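Local structure of tail fiber protein (Pseudomonas aeruginosa, 6CL6) at residues A[78-83]-A[107-112]; A[181-186]-A[201-206]; A[298-303]-A[315-320]. The protein probably serves as the receptor-binding fiber of an R-type pyocin, a contractile injection system of Pseudomonas aeruginosa. All coordinates share one frame; numbering follows the deposited sequence.

Overall arrangement
The three contacts are strung along one elongated chain. Contact 1 is a surface contact between the end of a strand with the turn after it and a loop, whereas contact 2 is buried within one sheet and contact 3 between a loop and a strand of another; no two of them share a strand, and the centres of contacts 1 and 3 lie about 169 Å apart on opposite sides of the chain's centre. In contact 1 an arginine, two prolines and a bridging water join the segments. Contact 2 relies on van der Waals packing of tryptophans across an intervening strand, the amide of its central glutamine being bonded by residues outside the two segments. Contact 3 pairs a glutamine amide with loop backbone. All three adjoin other subunits of the trimer.

Contact 1 of 3, residues A[78-83]-A[107-112]; sequences FYPDQN and ANPSIR
Phe-78, the penultimate residue of its strand, meets Arg-112 through its ring atoms CD1 and CE1, approached obliquely: CE1 lies 3.8 Å from Arg-112 NH2, and the ring and guanidinium planes are nearly parallel, 12° apart. A cis peptide bond then introduces Pro-80, whose CD packs on Pro-109 CG at 4.0 Å, the two side chains crossing at about a right angle. Asp-81 is linked indirectly. Its OD1 accepts the backbone N-H of Asn-83 in an Asx turn and also accepts a hydrogen bond from a water at 2.7 Å, which is hydrogen-bonded in turn to Ser-110 OG at 3.0 Å. Next, the carbonyl O of Gln-82 lies at the edge of the Arg-112 guanidinium, near its plane, and takes a weak bond from NH2 (3.0 Å, 123°). Asn-83 closes the segment with a CA-H...O contact, its O lying 3.4 Å from Ser-110 CA. Across from it, a type I turn from Asn-108 to Ile-111 presents Pro-109 and Ser-110, and Arg-112 reaches over with its chain extended from CG to NE. The pattern illustrates how an arginine gathers backbone carbonyls: NE binds Gly-84 O and NH1 binds Asn-51 O and Ala-53 O. The contact joins the loop between strands 99-104 and 118-119 to the turn of the hairpin formed by 72-79 and 85-92, while Phe-78 and Gln-82 also pack on Arg-38 of the second subunit.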
loop_
_atom_site.group_PDB
_atom_site.type_symbol
_atom_site.label_atom_id
_atom_site.label_comp_id
_atom_site.label_asym_id
_atom_site.label_seq_id
_atom_site.Cartn_x
_atom_site.Cartn_y
_atom_site.Cartn_z
ATOM N N PHE A 78 -29.655 39.850 -56.971
ATOM C CA PHE A 78 -29.341 41.256 -56.999
ATOM C C PHE A 78 -30.436 42.164 -56.445
ATOM O O PHE A 78 -31.619 41.896 -56.581
ATOM C CB PHE A 78 -29.101 41.716 -58.455
ATOM C CG PHE A 78 -28.060 40.905 -59.198
ATOM C CD1 PHE A 78 -26.727 41.067 -58.937
ATOM C CD2 PHE A 78 -28.452 40.013 -60.189
ATOM C CE1 PHE A 78 -25.775 40.353 -59.627
ATOM C CE2 PHE A 78 -27.510 39.300 -60.875
ATOM C CZ PHE A 78 -26.187 39.453 -60.607
ATOM N N TYR A 79 -30.001 43.272 -55.864
ATOM C CA TYR A 79 -30.897 44.362 -55.493
ATOM C C TYR A 79 -30.129 45.669 -55.428
ATOM O O TYR A 79 -29.073 45.698 -54.802
ATOM C CB TYR A 79 -31.563 44.102 -54.131
ATOM C CG TYR A 79 -32.513 45.226 -53.782
ATOM C CD1 TYR A 79 -33.845 45.190 -54.178
ATOM C CD2 TYR A 79 -32.066 46.317 -53.091
ATOM C CE1 TYR A 79 -34.692 46.246 -53.878
ATOM C CE2 TYR A 79 -32.906 47.367 -52.778
ATOM C CZ TYR A 79 -34.212 47.329 -53.168
ATOM O OH TYR A 79 -35.031 48.398 -52.864
ATOM N N PRO A 80 -30.641 46.788 -56.000
ATOM C CA PRO A 80 -31.899 46.923 -56.736
ATOM C C PRO A 80 -31.833 46.657 -58.234
ATOM O O PRO A 80 -32.880 46.701 -58.912
ATOM C CB PRO A 80 -32.277 48.394 -56.481
ATOM C CG PRO A 80 -30.957 49.073 -56.440
ATOM C CD PRO A 80 -30.017 48.111 -55.773
ATOM N N ASP A 81 -30.633 46.452 -58.769
ATOM C CA ASP A 81 -30.464 46.073 -60.163
ATOM C C ASP A 81 -29.215 45.193 -60.254
ATOM O O ASP A 81 -28.591 44.891 -59.245
ATOM C CB ASP A 81 -30.412 47.314 -61.082
ATOM C CG ASP A 81 -29.223 48.226 -60.843
ATOM O OD1 ASP A 81 -28.181 47.789 -60.328
ATOM O OD2 ASP A 81 -29.331 49.429 -61.205
ATOM N N GLN A 82 -28.884 44.763 -61.471
ATOM C CA GLN A 82 -27.816 43.784 -61.629
ATOM C C GLN A 82 -26.435 44.366 -61.376
ATOM O O GLN A 82 -25.469 43.592 -61.313
ATOM C CB GLN A 82 -27.879 43.140 -63.026
ATOM C CG GLN A 82 -27.464 44.028 -64.177
ATOM C CD GLN A 82 -28.499 45.059 -64.567
ATOM O OE1 GLN A 82 -29.635 45.082 -64.075
ATOM N NE2 GLN A 82 -28.111 45.933 -65.492
ATOM N N ASN A 83 -26.309 45.707 -61.221
ATOM C CA ASN A 83 -25.034 46.302 -60.817
ATOM C C ASN A 83 -24.912 46.535 -59.322
ATOM O O ASN A 83 -23.858 47.005 -58.860
ATOM C CB ASN A 83 -24.836 47.631 -61.518
ATOM C CG ASN A 83 -24.785 47.498 -63.006
ATOM O OD1 ASN A 83 -24.046 46.652 -63.544
ATOM N ND2 ASN A 83 -25.607 48.283 -63.681
ATOM N N ALA A 107 -23.592 51.135 -49.187
ATOM C CA ALA A 107 -24.499 52.276 -49.225
ATOM C C ALA A 107 -24.733 52.736 -50.655
ATOM O O ALA A 107 -25.858 53.087 -51.028
ATOM C CB ALA A 107 -23.944 53.412 -48.369
ATOM N N ASN A 108 -23.675 52.794 -51.458
ATOM C CA ASN A 108 -23.832 52.952 -52.892
ATOM C C ASN A 108 -23.718 51.562 -53.474
ATOM O O ASN A 108 -22.594 51.033 -53.573
ATOM C CB ASN A 108 -22.771 53.866 -53.499
ATOM C CG ASN A 108 -22.997 54.079 -55.012
ATOM O OD1 ASN A 108 -23.734 53.310 -55.661
ATOM N ND2 ASN A 108 -22.362 55.096 -55.568
ATOM N N PRO A 109 -24.834 50.900 -53.803
ATOM C CA PRO A 109 -24.765 49.452 -54.092
ATOM C C PRO A 109 -23.876 49.129 -55.258
ATOM O O PRO A 109 -23.386 47.998 -55.314
ATOM C CB PRO A 109 -26.235 49.071 -54.353
ATOM C CG PRO A 109 -26.942 50.364 -54.641
ATOM C CD PRO A 109 -26.223 51.402 -53.826
ATOM N N SER A 110 -23.645 50.083 -56.170
ATOM C CA SER A 110 -22.803 49.860 -57.340
ATOM C C SER A 110 -21.323 49.886 -57.022
ATOM O O SER A 110 -20.515 49.506 -57.887
ATOM C CB SER A 110 -23.082 50.908 -58.448
ATOM O OG SER A 110 -24.374 50.773 -59.008
ATOM N N ILE A 111 -20.931 50.315 -55.820
ATOM C CA ILE A 111 -19.524 50.242 -55.418
ATOM C C ILE A 111 -19.405 49.088 -54.426
ATOM O O ILE A 111 -19.425 49.289 -53.206
ATOM C CB ILE A 111 -19.026 51.577 -54.825
ATOM C CG1 ILE A 111 -19.227 52.726 -55.821
ATOM C CG2 ILE A 111 -17.567 51.439 -54.443
ATOM C CD1 ILE A 111 -19.387 54.075 -55.173
ATOM N N ARG A 112 -19.312 47.865 -54.949
ATOM C CA ARG A 112 -19.524 46.669 -54.141
ATOM C C ARG A 112 -18.452 46.508 -53.066
ATOM O O ARG A 112 -17.295 46.904 -53.221
ATOM C CB ARG A 112 -19.537 45.446 -55.044
ATOM C CG ARG A 112 -20.787 45.423 -55.879
ATOM C CD ARG A 112 -20.858 44.263 -56.759
ATOM N NE ARG A 112 -22.185 44.171 -57.358
ATOM C CZ ARG A 112 -22.470 43.455 -58.438
ATOM N NH1 ARG A 112 -21.534 42.772 -59.047
ATOM N NH2 ARG A 112 -23.712 43.452 -58.910
HETATM O O HOH W 1 -27.023 49.470 -58.531
#

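Contact 2 of 3, residues A[181-186]-A[201-206]; sequences IYQTYQ and NTWFPW
This is a buried packing contact between next-but-one strands of an antiparallel beta meander, in which 180-187, 193-199 and 202-208 follow one another across a mixed sheet. Because strand 193-199 lies between them, the two segments run in similar directions, 23° apart, and meet through long side chains over the intervening strand instead of through backbone pairing. Trp-203 and Trp-206 span the distance. The six-membered part of the Trp-203 indole rests on Gln-183, with CH2 3.4 Å from Gln-183 CD, and the amide is turned 40° from the ring plane. Farther back along the strand, Ile-181 offers CG2 to the same CH2 at 4.1 Å. Trp-206 packs farther along the strand, over Gln-183 to Tyr-185. Its CH2 is 3.9 Å from Gln-183 CB and 4.2 Å from Tyr-185 CB, while the backbone at Thr-184 CA lies at the edge of its ring.

Gln-183 is therefore shared by both indoles, and its extended chain carries the amide in among them. A buried amide needs partners, and here it finds them outside the two segments: Arg-196 NE donates to OE1, and NE2 donates to the carbonyls of Met-143 and Leu-140. Arg-196, on the middle strand, also makes a cation-pi interaction with Trp-203, and Trp-206 NE1 binds Asn-162 O. At the centre of the contact, Gln-183 OE1 lies 3.4 Å from Trp-203 CZ3 and 3.7 Å from Trp-206 CZ2.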
loop_
_atom_site.group_PDB
_atom_site.type_symbol
_atom_site.label_atom_id
_atom_site.label_comp_id
_atom_site.label_asym_id
_atom_site.label_seq_id
_atom_site.Cartn_x
_atom_site.Cartn_y
_atom_site.Cartn_z
ATOM N N ILE A 181 -1.261 20.765 -33.458
ATOM C CA ILE A 181 -2.208 19.760 -33.900
ATOM C C ILE A 181 -2.478 18.863 -32.706
ATOM O O ILE A 181 -1.581 18.146 -32.263
ATOM C CB ILE A 181 -1.698 18.913 -35.066
ATOM C CG1 ILE A 181 -1.233 19.746 -36.256
ATOM C CG2 ILE A 181 -2.794 17.894 -35.489
ATOM C CD1 ILE A 181 -2.307 20.513 -36.945
ATOM N N TYR A 182 -3.685 18.910 -32.164
ATOM C CA TYR A 182 -4.040 18.097 -30.986
ATOM C C TYR A 182 -4.774 16.833 -31.444
ATOM O O TYR A 182 -5.569 16.882 -32.398
ATOM C CB TYR A 182 -4.922 18.914 -30.044
ATOM C CG TYR A 182 -4.220 20.087 -29.411
ATOM C CD1 TYR A 182 -4.118 21.317 -30.051
ATOM C CD2 TYR A 182 -3.655 19.970 -28.145
ATOM C CE1 TYR A 182 -3.468 22.375 -29.476
ATOM C CE2 TYR A 182 -3.023 21.043 -27.547
ATOM C CZ TYR A 182 -2.912 22.222 -28.212
ATOM O OH TYR A 182 -2.273 23.295 -27.629
ATOM N N GLN A 183 -4.516 15.724 -30.763
ATOM C CA GLN A 183 -5.234 14.474 -30.962
ATOM C C GLN A 183 -5.651 13.886 -29.612
ATOM O O GLN A 183 -4.945 14.015 -28.614
ATOM C CB GLN A 183 -4.380 13.430 -31.721
ATOM C CG GLN A 183 -3.890 13.887 -33.082
ATOM C CD GLN A 183 -3.096 12.837 -33.798
ATOM O OE1 GLN A 183 -2.366 12.058 -33.159
ATOM N NE2 GLN A 183 -3.229 12.785 -35.137
ATOM N N THR A 184 -6.775 13.188 -29.621
ATOM C CA THR A 184 -7.188 12.304 -28.543
ATOM C C THR A 184 -7.591 10.957 -29.130
ATOM O O THR A 184 -7.964 10.862 -30.301
ATOM C CB THR A 184 -8.375 12.836 -27.731
ATOM O OG1 THR A 184 -9.565 12.811 -28.542
ATOM C CG2 THR A 184 -8.085 14.208 -27.259
ATOM N N TYR A 185 -7.482 9.909 -28.301
ATOM C CA TYR A 185 -7.792 8.532 -28.707
ATOM C C TYR A 185 -8.483 7.854 -27.548
ATOM O O TYR A 185 -7.933 7.799 -26.435
ATOM C CB TYR A 185 -6.542 7.757 -29.072
ATOM C CG TYR A 185 -6.793 6.489 -29.889
ATOM C CD1 TYR A 185 -7.074 6.579 -31.260
ATOM C CD2 TYR A 185 -6.788 5.237 -29.308
ATOM C CE1 TYR A 185 -7.311 5.450 -32.028
ATOM C CE2 TYR A 185 -7.018 4.069 -30.087
ATOM C CZ TYR A 185 -7.279 4.215 -31.463
ATOM O OH TYR A 185 -7.533 3.140 -32.268
ATOM N N GLN A 186 -9.673 7.358 -27.804
ATOM C CA GLN A 186 -10.480 6.639 -26.817
ATOM C C GLN A 186 -10.563 5.179 -27.255
ATOM O O GLN A 186 -11.167 4.857 -28.286
ATOM C CB GLN A 186 -11.856 7.291 -26.701
ATOM C CG GLN A 186 -12.809 6.571 -25.748
ATOM C CD GLN A 186 -14.185 7.217 -25.683
ATOM O OE1 GLN A 186 -14.415 8.324 -26.193
ATOM N NE2 GLN A 186 -15.110 6.519 -25.058
ATOM N N ASN A 201 5.729 20.821 -35.492
ATOM C CA ASN A 201 5.992 19.665 -36.339
ATOM C C ASN A 201 6.664 18.503 -35.623
ATOM O O ASN A 201 7.038 17.534 -36.279
ATOM C CB ASN A 201 6.823 20.074 -37.572
ATOM C CG ASN A 201 6.100 21.124 -38.446
ATOM O OD1 ASN A 201 5.078 20.833 -39.049
ATOM N ND2 ASN A 201 6.651 22.345 -38.498
ATOM N N THR A 202 6.774 18.540 -34.296
ATOM C CA THR A 202 7.283 17.401 -33.523
ATOM C C THR A 202 6.212 16.930 -32.546
ATOM O O THR A 202 5.706 17.718 -31.770
ATOM C CB THR A 202 8.553 17.782 -32.757
ATOM O OG1 THR A 202 9.571 18.182 -33.690
ATOM C CG2 THR A 202 9.064 16.612 -31.931
ATOM N N TRP A 203 5.899 15.636 -32.582
ATOM C CA TRP A 203 4.862 15.101 -31.704
ATOM C C TRP A 203 5.394 14.872 -30.297
ATOM O O TRP A 203 6.428 14.236 -30.101
ATOM C CB TRP A 203 4.309 13.802 -32.255
ATOM C CG TRP A 203 3.561 13.954 -33.528
ATOM C CD1 TRP A 203 4.075 13.847 -34.787
ATOM C CD2 TRP A 203 2.157 14.220 -33.681
ATOM N NE1 TRP A 203 3.088 14.055 -35.727
ATOM C CE2 TRP A 203 1.897 14.271 -35.076
ATOM C CE3 TRP A 203 1.091 14.406 -32.782
ATOM C CZ2 TRP A 203 0.625 14.514 -35.592
ATOM C CZ3 TRP A 203 -0.197 14.671 -33.316
ATOM C CH2 TRP A 203 -0.400 14.715 -34.689
ATOM N N PHE A 204 4.691 15.420 -29.320
ATOM C CA PHE A 204 4.862 15.028 -27.928
ATOM C C PHE A 204 4.392 13.602 -27.725
ATOM O O PHE A 204 3.563 13.108 -28.486
ATOM C CB PHE A 204 4.078 15.964 -27.012
ATOM C CG PHE A 204 4.793 17.236 -26.685
ATOM C CD1 PHE A 204 5.782 17.250 -25.706
ATOM C CD2 PHE A 204 4.471 18.420 -27.320
ATOM C CE1 PHE A 204 6.446 18.421 -25.382
ATOM C CE2 PHE A 204 5.134 19.586 -26.995
ATOM C CZ PHE A 204 6.128 19.586 -26.030
ATOM N N PRO A 205 4.898 12.931 -26.677
ATOM C CA PRO A 205 4.433 11.573 -26.361
ATOM C C PRO A 205 2.976 11.558 -25.989
ATOM O O PRO A 205 2.448 12.521 -25.431
ATOM C CB PRO A 205 5.295 11.154 -25.154
ATOM C CG PRO A 205 6.448 12.107 -25.139
ATOM C CD PRO A 205 5.917 13.399 -25.715
ATOM N N TRP A 206 2.319 10.419 -26.274
ATOM C CA TRP A 206 0.950 10.243 -25.791
ATOM C C TRP A 206 0.948 10.275 -24.262
ATOM O O TRP A 206 1.866 9.754 -23.619
ATOM C CB TRP A 206 0.374 8.928 -26.291
ATOM C CG TRP A 206 0.019 8.867 -27.745
ATOM C CD1 TRP A 206 0.738 8.268 -28.750
ATOM C CD2 TRP A 206 -1.192 9.354 -28.346
ATOM N NE1 TRP A 206 0.055 8.394 -29.950
ATOM C CE2 TRP A 206 -1.132 9.048 -29.718
ATOM C CE3 TRP A 206 -2.296 10.061 -27.860
ATOM C CZ2 TRP A 206 -2.144 9.420 -30.613
ATOM C CZ3 TRP A 206 -3.304 10.415 -28.724
ATOM C CH2 TRP A 206 -3.230 10.099 -30.092
#

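Contact 3 of 3, residues A[298-303]-A[315-320]; sequences IRQWGQ and TFPIPF
The loop after strand 310-315 folds back over strand 297-306, and Gln-300 joins the two by pairing its side-chain amide with the backbone of a single residue, Ile-318. Gln-300 OE1 accepts the Ile-318 N-H at 3.0 Å in an almost straight bond of 178°, the donor tilted modestly from the carbonyl plane. In return Gln-300 NE2 donates to Ile-318 O at 2.8 Å, with that oxygen close to the amide plane. Two bonds to one residue fix the rotation of the amide and satisfy both polar backbone atoms of Ile-318 within a largely apolar setting.

The same amide is hemmed in by carbon. Pro-317 CD comes to 3.2 Å from Gln-300 OE1, and Ile-318 CG1, set between its own backbone N and carbonyl carbon (chi1 58°), reaches within 3.5 Å of that oxygen. Gln-300 NE2 stands 3.4 Å from Phe-320 CZ, above the centre of one ring face, with amide and ring planes 66° apart. The amide NH2, which carries partial positive charge, lies over the aromatic face, probably a favourable placement.

The strand lies inside an antiparallel sheet, flanked by 288-292 and 363-371, in the gp53-like C-terminal region, whose family belongs to the H-type lectin clan. Arg-299 and Trp-301 point from the strand away from the loop: Arg-299 forms a salt bridge with Glu-368 of the second subunit, and Trp-301 meets Phe-370 of the third edge-to-face. On the loop side, Phe-320 directs its edge at a face of Phe-316. Ile-298 extends the apolar patch, its CG2 lying 3.9 Å from Phe-320 CE1, while Ile-298 O lies in the plane of that ring, 3.7 Å from the same carbon.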
loop_
_atom_site.group_PDB
_atom_site.type_symbol
_atom_site.label_atom_id
_atom_site.label_comp_id
_atom_site.label_asym_id
_atom_site.label_seq_id
_atom_site.Cartn_x
_atom_site.Cartn_y
_atom_site.Cartn_z
ATOM N N ILE A 298 28.690 -38.717 71.531
ATOM C CA ILE A 298 28.804 -37.706 72.568
ATOM C C ILE A 298 29.926 -38.127 73.508
ATOM O O ILE A 298 30.002 -39.302 73.896
ATOM C CB ILE A 298 27.499 -37.536 73.368
ATOM C CG1 ILE A 298 26.389 -37.003 72.453
ATOM C CG2 ILE A 298 27.724 -36.615 74.580
ATOM C CD1 ILE A 298 25.038 -37.075 73.077
ATOM N N ARG A 299 30.775 -37.171 73.862
ATOM C CA ARG A 299 31.771 -37.347 74.908
ATOM C C ARG A 299 31.507 -36.331 76.009
ATOM O O ARG A 299 31.169 -35.175 75.734
ATOM C CB ARG A 299 33.199 -37.171 74.389
ATOM C CG ARG A 299 33.623 -38.224 73.376
ATOM C CD ARG A 299 35.146 -38.232 73.197
ATOM N NE ARG A 299 35.867 -38.754 74.366
ATOM C CZ ARG A 299 36.152 -40.047 74.578
ATOM N NH1 ARG A 299 35.772 -40.977 73.708
ATOM N NH2 ARG A 299 36.824 -40.405 75.661
ATOM N N GLN A 300 31.674 -36.764 77.256
ATOM C CA GLN A 300 31.401 -35.910 78.395
ATOM C C GLN A 300 32.512 -36.121 79.424
ATOM O O GLN A 300 33.260 -37.091 79.351
ATOM C CB GLN A 300 30.034 -36.219 79.030
ATOM C CG GLN A 300 28.892 -36.395 78.041
ATOM C CD GLN A 300 27.516 -36.249 78.705
ATOM O OE1 GLN A 300 27.287 -35.321 79.464
ATOM N NE2 GLN A 300 26.623 -37.186 78.430
ATOM N N TRP A 301 32.606 -35.183 80.366
ATOM C CA TRP A 301 33.671 -35.232 81.367
ATOM C C TRP A 301 33.265 -34.417 82.582
ATOM O O TRP A 301 32.343 -33.599 82.536
ATOM C CB TRP A 301 34.992 -34.692 80.809
ATOM C CG TRP A 301 34.834 -33.340 80.228
ATOM C CD1 TRP A 301 35.000 -32.148 80.860
ATOM C CD2 TRP A 301 34.453 -33.028 78.875
ATOM N NE1 TRP A 301 34.733 -31.111 79.980
ATOM C CE2 TRP A 301 34.422 -31.633 78.759
ATOM C CE3 TRP A 301 34.159 -33.807 77.750
ATOM C CZ2 TRP A 301 34.075 -30.986 77.562
ATOM C CZ3 TRP A 301 33.823 -33.161 76.564
ATOM C CH2 TRP A 301 33.796 -31.772 76.493
ATOM N N GLY A 302 33.990 -34.652 83.669
ATOM C CA GLY A 302 33.732 -33.974 84.920
ATOM C C GLY A 302 34.729 -34.451 85.961
ATOM O O GLY A 302 35.700 -35.144 85.646
ATOM N N GLN A 303 34.484 -34.046 87.199
ATOM C CA GLN A 303 35.309 -34.479 88.327
ATOM C C GLN A 303 34.391 -34.827 89.488
ATOM O O GLN A 303 33.255 -34.365 89.554
ATOM C CB GLN A 303 36.312 -33.416 88.769
ATOM C CG GLN A 303 37.168 -32.829 87.666
ATOM C CD GLN A 303 36.441 -31.732 86.883
ATOM O OE1 GLN A 303 35.734 -30.901 87.470
ATOM N NE2 GLN A 303 36.605 -31.728 85.551
ATOM N N THR A 315 26.767 -37.648 87.809
ATOM C CA THR A 315 25.680 -37.345 86.882
ATOM C C THR A 315 26.268 -36.643 85.674
ATOM O O THR A 315 27.010 -35.652 85.816
ATOM C CB THR A 315 24.605 -36.469 87.543
ATOM O OG1 THR A 315 24.064 -37.157 88.675
ATOM C CG2 THR A 315 23.479 -36.164 86.551
ATOM N N PHE A 316 25.953 -37.164 84.485
ATOM C CA PHE A 316 26.519 -36.626 83.266
ATOM C C PHE A 316 26.000 -35.212 83.022
ATOM O O PHE A 316 24.824 -34.934 83.277
ATOM C CB PHE A 316 26.151 -37.513 82.082
ATOM C CG PHE A 316 26.657 -38.921 82.198
ATOM C CD1 PHE A 316 27.961 -39.184 82.576
ATOM C CD2 PHE A 316 25.818 -39.985 81.940
ATOM C CE1 PHE A 316 28.415 -40.485 82.667
ATOM C CE2 PHE A 316 26.268 -41.279 82.039
ATOM C CZ PHE A 316 27.566 -41.536 82.389
ATOM N N PRO A 317 26.843 -34.312 82.498
ATOM C CA PRO A 317 26.366 -32.953 82.173
ATOM C C PRO A 317 25.073 -32.919 81.375
ATOM O O PRO A 317 24.196 -32.088 81.674
ATOM C CB PRO A 317 27.547 -32.364 81.390
ATOM C CG PRO A 317 28.758 -33.047 81.984
ATOM C CD PRO A 317 28.311 -34.448 82.318
ATOM N N ILE A 318 24.931 -33.770 80.360
ATOM C CA ILE A 318 23.641 -33.979 79.700
ATOM C C ILE A 318 23.360 -35.475 79.661
ATOM O O ILE A 318 24.288 -36.296 79.673
ATOM C CB ILE A 318 23.623 -33.400 78.269
ATOM C CG1 ILE A 318 24.736 -34.040 77.417
ATOM C CG2 ILE A 318 23.771 -31.893 78.304
ATOM C CD1 ILE A 318 24.699 -33.604 75.950
ATOM N N PRO A 319 22.099 -35.859 79.586
ATOM C CA PRO A 319 21.785 -37.283 79.436
ATOM C C PRO A 319 22.223 -37.787 78.078
ATOM O O PRO A 319 22.114 -37.081 77.065
ATOM C CB PRO A 319 20.250 -37.330 79.565
ATOM C CG PRO A 319 19.859 -36.019 80.131
ATOM C CD PRO A 319 20.871 -35.035 79.667
ATOM N N PHE A 320 22.722 -39.012 78.061
ATOM C CA PHE A 320 22.923 -39.705 76.796
ATOM C C PHE A 320 21.550 -40.050 76.218
ATOM O O PHE A 320 20.693 -40.573 76.942
ATOM C CB PHE A 320 23.756 -40.965 76.980
ATOM C CG PHE A 320 25.216 -40.703 77.217
ATOM C CD1 PHE A 320 26.048 -40.292 76.174
ATOM C CD2 PHE A 320 25.778 -40.910 78.484
ATOM C CE1 PHE A 320 27.405 -40.072 76.393
ATOM C CE2 PHE A 320 27.141 -40.682 78.699
ATOM C CZ PHE A 320 27.947 -40.273 77.666
#